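Local coordinates for agarase (Pseudoalteromonas fuliginea, PDB 6XJ9), which probably hydrolyses the glycosidic bonds of agarose, as a marine bacterial agarase of glycoside hydrolase family 50, at residues E509-P515 / F620-P626; M625-K631 / W654-F660. All blocks are in the same frame, centred on the assembly; numbering follows the deposited sequence.

Both contacts belong to the part of the probable catalytic barrel that contains strands 620-621 and 640-643 and helix 627-634, and their centres lie about 11 Å apart. Contact 1 joins two loops, those following strands 501-506 and 620-621; contact 2 sets the start of helix 627-634 against the 3-10 segment 655-659. Each is partly buried, with contact 2 farther from the centre of the chain. Their chemistry differs: contact 1 combines proline rings, glycine carbonyls and a water between them, whereas contact 2 is almost wholly aliphatic and aromatic. They share Met625 and Pro626, and Val629 ties them together by packing on both Phe512 and Phe620.

Contact 1: residues E509-P515 / F620-P626; sequences EKSFGRP and FPDWGMP
Between the carbonyl oxygens of Gly513 and Gly624 sits one water, which donates a hydrogen bond to Gly513 O at 2.8 Å. Its approach to Gly624 O, 2.5 Å, is unusually short, so a bridge between the two acceptors is doubtful in detail. The two loops follow strands 501-506 and 620-621, consistent with loops at the C-terminal ends of strands in the (beta/alpha)8 barrel expected of this family. Residues 621-624 form a type I turn, closed by Gly624 N donating to Pro621 O at 2.8 Å. Gly513 has backbone angles at which a CB would jam against the preceding carbonyl, and that CB would also press on the Pro626 ring. From the loop after strand 620-621, Pro626 CD comes within 3.2 Å of Gly513 O. Glu509 CG is anti to the carbonyl carbon (chi1 -56°), and the extended chain runs obliquely across the Pro621 ring, CG 3.9 Å from Pro621 CD; Glu509 OE2 accepts a hydrogen bond from Asn643 ND2. Within the same turn, Pro621 CB sits over one face of the Trp623 indole, offset toward the rim. In one of two Arg514 conformers, Trp623 CZ3 lies over a guanidinium face, offset toward its rim, the planes 48° apart; this stacking is provisional. The edge of the Phe620 ring meets the Phe512 ring obliquely, with Phe620 CE1 4.2 Å from Phe512 CE2.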
# COMPACT_ATOMS: atom_id res chain seq x y z
N GLU A 509 8.18 -27.94 -16.46
CA GLU A 509 7.21 -28.74 -15.72
C GLU A 509 6.79 -29.99 -16.50
O GLU A 509 5.61 -30.28 -16.65
CB GLU A 509 5.99 -27.91 -15.31
CG GLU A 509 6.32 -26.67 -14.50
CD GLU A 509 5.12 -25.98 -13.87
OE1 GLU A 509 3.97 -26.32 -14.26
OE2 GLU A 509 5.33 -25.13 -12.97
N LYS A 510 7.79 -30.74 -16.99
CA LYS A 510 7.54 -32.04 -17.59
C LYS A 510 6.98 -32.99 -16.52
O LYS A 510 7.29 -32.87 -15.34
CB LYS A 510 8.82 -32.60 -18.20
CG LYS A 510 9.45 -31.72 -19.29
CD LYS A 510 10.51 -32.43 -20.10
CE LYS A 510 9.92 -33.38 -21.13
NZ LYS A 510 9.11 -32.64 -22.12
N SER A 511 6.16 -33.94 -16.97
CA SER A 511 5.48 -34.84 -16.06
C SER A 511 6.37 -36.03 -15.69
O SER A 511 6.06 -37.17 -16.03
CB SER A 511 4.18 -35.29 -16.68
OG SER A 511 3.46 -36.12 -15.78
N PHE A 512 7.47 -35.76 -14.96
CA PHE A 512 8.40 -36.79 -14.51
C PHE A 512 7.79 -37.65 -13.41
O PHE A 512 8.24 -38.78 -13.20
CB PHE A 512 9.70 -36.19 -13.97
CG PHE A 512 10.70 -35.73 -15.01
CD1 PHE A 512 11.48 -36.65 -15.70
CD2 PHE A 512 10.87 -34.38 -15.27
CE1 PHE A 512 12.40 -36.21 -16.65
CE2 PHE A 512 11.78 -33.95 -16.22
CZ PHE A 512 12.56 -34.87 -16.90
N GLY A 513 6.77 -37.12 -12.72
CA GLY A 513 6.19 -37.81 -11.57
C GLY A 513 5.97 -36.87 -10.39
O GLY A 513 6.59 -35.82 -10.29
N ARG A 514 5.05 -37.28 -9.50
CA ARG A 514 4.75 -36.59 -8.26
C ARG A 514 5.04 -37.55 -7.11
O ARG A 514 4.45 -38.62 -7.05
CB ARG A 514 3.27 -36.16 -8.21
CG ARG A 514 2.67 -35.78 -9.56
CD ARG A 514 1.28 -35.15 -9.47
NE ARG A 514 0.71 -34.88 -10.79
CZ ARG A 514 -0.39 -34.16 -11.02
NH1 ARG A 514 -0.82 -33.99 -12.25
NH2 ARG A 514 -1.04 -33.61 -10.02
N PRO A 515 5.98 -37.21 -6.19
CA PRO A 515 6.32 -38.10 -5.08
C PRO A 515 5.33 -38.13 -3.91
O PRO A 515 5.68 -37.72 -2.81
CB PRO A 515 7.68 -37.56 -4.63
CG PRO A 515 7.63 -36.07 -4.96
CD PRO A 515 6.77 -35.97 -6.20
N PHE A 620 11.33 -27.73 -12.56
CA PHE A 620 10.46 -28.73 -11.93
C PHE A 620 9.44 -28.02 -11.05
O PHE A 620 9.82 -27.12 -10.31
CB PHE A 620 11.25 -29.66 -11.02
CG PHE A 620 12.50 -30.29 -11.58
CD1 PHE A 620 12.44 -31.14 -12.68
CD2 PHE A 620 13.73 -30.09 -10.96
CE1 PHE A 620 13.59 -31.76 -13.15
CE2 PHE A 620 14.88 -30.71 -11.43
CZ PHE A 620 14.81 -31.53 -12.54
N PRO A 621 8.14 -28.41 -11.05
CA PRO A 621 7.20 -27.83 -10.10
C PRO A 621 7.46 -28.44 -8.72
O PRO A 621 7.84 -29.60 -8.61
CB PRO A 621 5.84 -28.26 -10.69
CG PRO A 621 6.14 -29.59 -11.33
CD PRO A 621 7.51 -29.40 -11.94
N ASP A 622 7.30 -27.61 -7.68
CA ASP A 622 7.57 -28.00 -6.30
C ASP A 622 6.63 -29.14 -5.90
O ASP A 622 6.94 -29.91 -4.99
CB ASP A 622 7.53 -26.79 -5.37
CG ASP A 622 6.17 -26.11 -5.30
OD1 ASP A 622 5.30 -26.45 -6.13
OD2 ASP A 622 5.97 -25.25 -4.39
N TRP A 623 5.49 -29.25 -6.59
CA TRP A 623 4.55 -30.33 -6.33
C TRP A 623 4.93 -31.60 -7.09
O TRP A 623 4.37 -32.65 -6.81
CB TRP A 623 3.10 -29.91 -6.62
CG TRP A 623 2.86 -29.30 -7.97
CD1 TRP A 623 2.63 -27.98 -8.23
CD2 TRP A 623 2.76 -29.98 -9.24
NE1 TRP A 623 2.42 -27.79 -9.57
CE2 TRP A 623 2.50 -28.99 -10.22
CE3 TRP A 623 2.88 -31.31 -9.65
CZ2 TRP A 623 2.37 -29.29 -11.57
CZ3 TRP A 623 2.77 -31.60 -11.00
CH2 TRP A 623 2.51 -30.61 -11.94
N GLY A 624 5.86 -31.51 -8.05
CA GLY A 624 6.16 -32.68 -8.87
C GLY A 624 7.65 -32.80 -9.20
O GLY A 624 8.03 -32.79 -10.38
N MET A 625 8.47 -32.95 -8.16
CA MET A 625 9.91 -33.00 -8.33
C MET A 625 10.47 -34.26 -7.65
O MET A 625 11.04 -34.17 -6.57
CB MET A 625 10.56 -31.74 -7.73
CG MET A 625 10.06 -31.34 -6.35
SD MET A 625 10.94 -29.85 -5.79
CE MET A 625 10.30 -29.61 -4.13
N PRO A 626 10.34 -35.47 -8.25
CA PRO A 626 10.91 -36.67 -7.64
C PRO A 626 12.39 -36.44 -7.37
O PRO A 626 13.11 -35.89 -8.21
CB PRO A 626 10.76 -37.74 -8.73
CG PRO A 626 9.62 -37.24 -9.60
CD PRO A 626 9.71 -35.72 -9.56
O HOH W 1 7.09 -34.01 -12.38

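Contact 2: residues M625-K631 / W654-F660; sequences MPIEVVK and WAFLSQF
The first turns of helix 627-634 pack against the 3-10 segment 655-659, helical elements of two successive strand-to-strand connections in the probable catalytic barrel. At one end Met625 reaches out in extended form, its CG between the backbone N and carbonyl carbon (chi1 46°), which carries CE over the six-membered ring of Trp654, 4.3 Å from its centroid and 27° off the normal. Its sulfur makes oblique Met-aromatic contacts with Trp654 and Phe656. Val630 CG1 meets two phenylalanines, in the plane of the Phe656 ring at its edge and 3.5 Å from Phe660 CE2. Ile627 CD1 touches the same pair, 3.7 Å from Phe656 CD1 and near the edge of Phe660. The Phe660 ring also meets Lys631, with CE1 3.5 Å from Lys631 CA, while Gln659 CB lies over the centre of one ring face. With Phe660 replaced by an alanine, Val630 CG1 and Lys631 would probably lose their shared aromatic neighbour and a gap would open beside them. Phe642 of strand 640-643 is touched by Met625, Val630 and Leu657, and Val629 and Glu628 pack on helix 584-609.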
# COMPACT_ATOMS: atom_id res chain seq x y z
N MET A 625 8.47 -32.95 -8.16
CA MET A 625 9.91 -33.00 -8.33
C MET A 625 10.47 -34.26 -7.65
O MET A 625 11.04 -34.17 -6.57
CB MET A 625 10.56 -31.74 -7.73
CG MET A 625 10.06 -31.34 -6.35
SD MET A 625 10.94 -29.85 -5.79
CE MET A 625 10.30 -29.61 -4.13
N PRO A 626 10.34 -35.47 -8.25
CA PRO A 626 10.91 -36.67 -7.64
C PRO A 626 12.39 -36.44 -7.37
O PRO A 626 13.11 -35.89 -8.21
CB PRO A 626 10.76 -37.74 -8.73
CG PRO A 626 9.62 -37.24 -9.60
CD PRO A 626 9.71 -35.72 -9.56
N ILE A 627 12.85 -36.86 -6.18
CA ILE A 627 14.25 -36.72 -5.79
C ILE A 627 15.17 -37.37 -6.83
O ILE A 627 16.26 -36.87 -7.07
CB ILE A 627 14.53 -37.23 -4.35
CG1 ILE A 627 15.89 -36.75 -3.82
CG2 ILE A 627 14.42 -38.75 -4.26
CD1 ILE A 627 15.98 -35.25 -3.56
N GLU A 628 14.73 -38.47 -7.47
CA GLU A 628 15.58 -39.18 -8.42
C GLU A 628 15.88 -38.30 -9.63
O GLU A 628 16.96 -38.36 -10.22
CB GLU A 628 14.90 -40.47 -8.89
CG GLU A 628 14.83 -41.54 -7.81
CD GLU A 628 13.56 -41.58 -6.97
OE1 GLU A 628 12.81 -40.58 -6.97
OE2 GLU A 628 13.33 -42.62 -6.32
N VAL A 629 14.88 -37.48 -9.99
CA VAL A 629 14.96 -36.65 -11.18
C VAL A 629 15.83 -35.44 -10.84
O VAL A 629 16.66 -35.03 -11.65
CB VAL A 629 13.54 -36.27 -11.66
CG1 VAL A 629 13.57 -35.30 -12.84
CG2 VAL A 629 12.72 -37.51 -12.00
N VAL A 630 15.66 -34.89 -9.63
CA VAL A 630 16.46 -33.75 -9.21
C VAL A 630 17.93 -34.16 -9.14
O VAL A 630 18.82 -33.44 -9.59
CB VAL A 630 16.01 -33.16 -7.86
CG1 VAL A 630 16.93 -32.02 -7.44
CG2 VAL A 630 14.57 -32.68 -7.87
N LYS A 631 18.16 -35.34 -8.56
CA LYS A 631 19.49 -35.92 -8.42
C LYS A 631 20.12 -36.10 -9.80
O LYS A 631 21.27 -35.73 -9.99
CB LYS A 631 19.46 -37.20 -7.58
CG LYS A 631 20.81 -37.88 -7.38
CD LYS A 631 20.72 -39.24 -6.68
CE LYS A 631 22.00 -40.02 -6.82
NZ LYS A 631 21.94 -41.30 -6.06
N TRP A 654 13.07 -27.23 1.20
CA TRP A 654 14.19 -27.05 0.28
C TRP A 654 15.53 -27.55 0.84
O TRP A 654 16.56 -27.38 0.18
CB TRP A 654 14.27 -25.59 -0.19
CG TRP A 654 13.02 -25.21 -0.91
CD1 TRP A 654 11.95 -24.52 -0.41
CD2 TRP A 654 12.67 -25.58 -2.26
NE1 TRP A 654 10.97 -24.40 -1.36
CE2 TRP A 654 11.39 -25.04 -2.51
CE3 TRP A 654 13.32 -26.29 -3.28
CZ2 TRP A 654 10.74 -25.19 -3.74
CZ3 TRP A 654 12.68 -26.43 -4.50
CH2 TRP A 654 11.41 -25.89 -4.72
N ALA A 655 15.49 -28.19 2.01
CA ALA A 655 16.68 -28.67 2.70
C ALA A 655 17.38 -29.73 1.85
O ALA A 655 18.60 -29.89 1.95
CB ALA A 655 16.33 -29.22 4.06
N PHE A 656 16.61 -30.43 1.03
CA PHE A 656 17.10 -31.53 0.20
C PHE A 656 18.22 -31.04 -0.71
O PHE A 656 18.99 -31.86 -1.19
CB PHE A 656 15.96 -32.18 -0.59
CG PHE A 656 15.45 -31.36 -1.75
CD1 PHE A 656 15.95 -31.56 -3.04
CD2 PHE A 656 14.52 -30.36 -1.56
CE1 PHE A 656 15.51 -30.78 -4.11
CE2 PHE A 656 14.07 -29.59 -2.63
CZ PHE A 656 14.58 -29.79 -3.90
N LEU A 657 18.32 -29.72 -0.95
CA LEU A 657 19.29 -29.18 -1.89
C LEU A 657 20.73 -29.37 -1.38
O LEU A 657 21.68 -29.35 -2.17
CB LEU A 657 19.00 -27.69 -2.12
CG LEU A 657 17.82 -27.39 -3.05
CD1 LEU A 657 17.61 -25.89 -3.18
CD2 LEU A 657 18.01 -28.02 -4.43
N SER A 658 20.88 -29.56 -0.07
CA SER A 658 22.18 -29.79 0.53
C SER A 658 22.78 -31.12 0.04
O SER A 658 23.97 -31.34 0.17
CB SER A 658 22.07 -29.72 2.03
OG SER A 658 21.20 -30.74 2.51
N GLN A 659 21.95 -31.97 -0.57
CA GLN A 659 22.40 -33.23 -1.15
C GLN A 659 23.35 -32.99 -2.33
O GLN A 659 24.23 -33.81 -2.58
CB GLN A 659 21.18 -34.03 -1.61
CG GLN A 659 21.39 -35.53 -1.74
CD GLN A 659 20.08 -36.24 -2.00
OE1 GLN A 659 19.03 -35.88 -1.47
NE2 GLN A 659 20.13 -37.26 -2.83
N PHE A 660 23.19 -31.86 -3.05
CA PHE A 660 23.84 -31.70 -4.34
C PHE A 660 24.84 -30.55 -4.36
O PHE A 660 25.69 -30.50 -5.24
CB PHE A 660 22.82 -31.42 -5.44
CG PHE A 660 21.64 -32.35 -5.37
CD1 PHE A 660 21.82 -33.72 -5.55
CD2 PHE A 660 20.39 -31.87 -5.03
CE1 PHE A 660 20.75 -34.59 -5.43
CE2 PHE A 660 19.32 -32.74 -4.93
CZ PHE A 660 19.50 -34.10 -5.14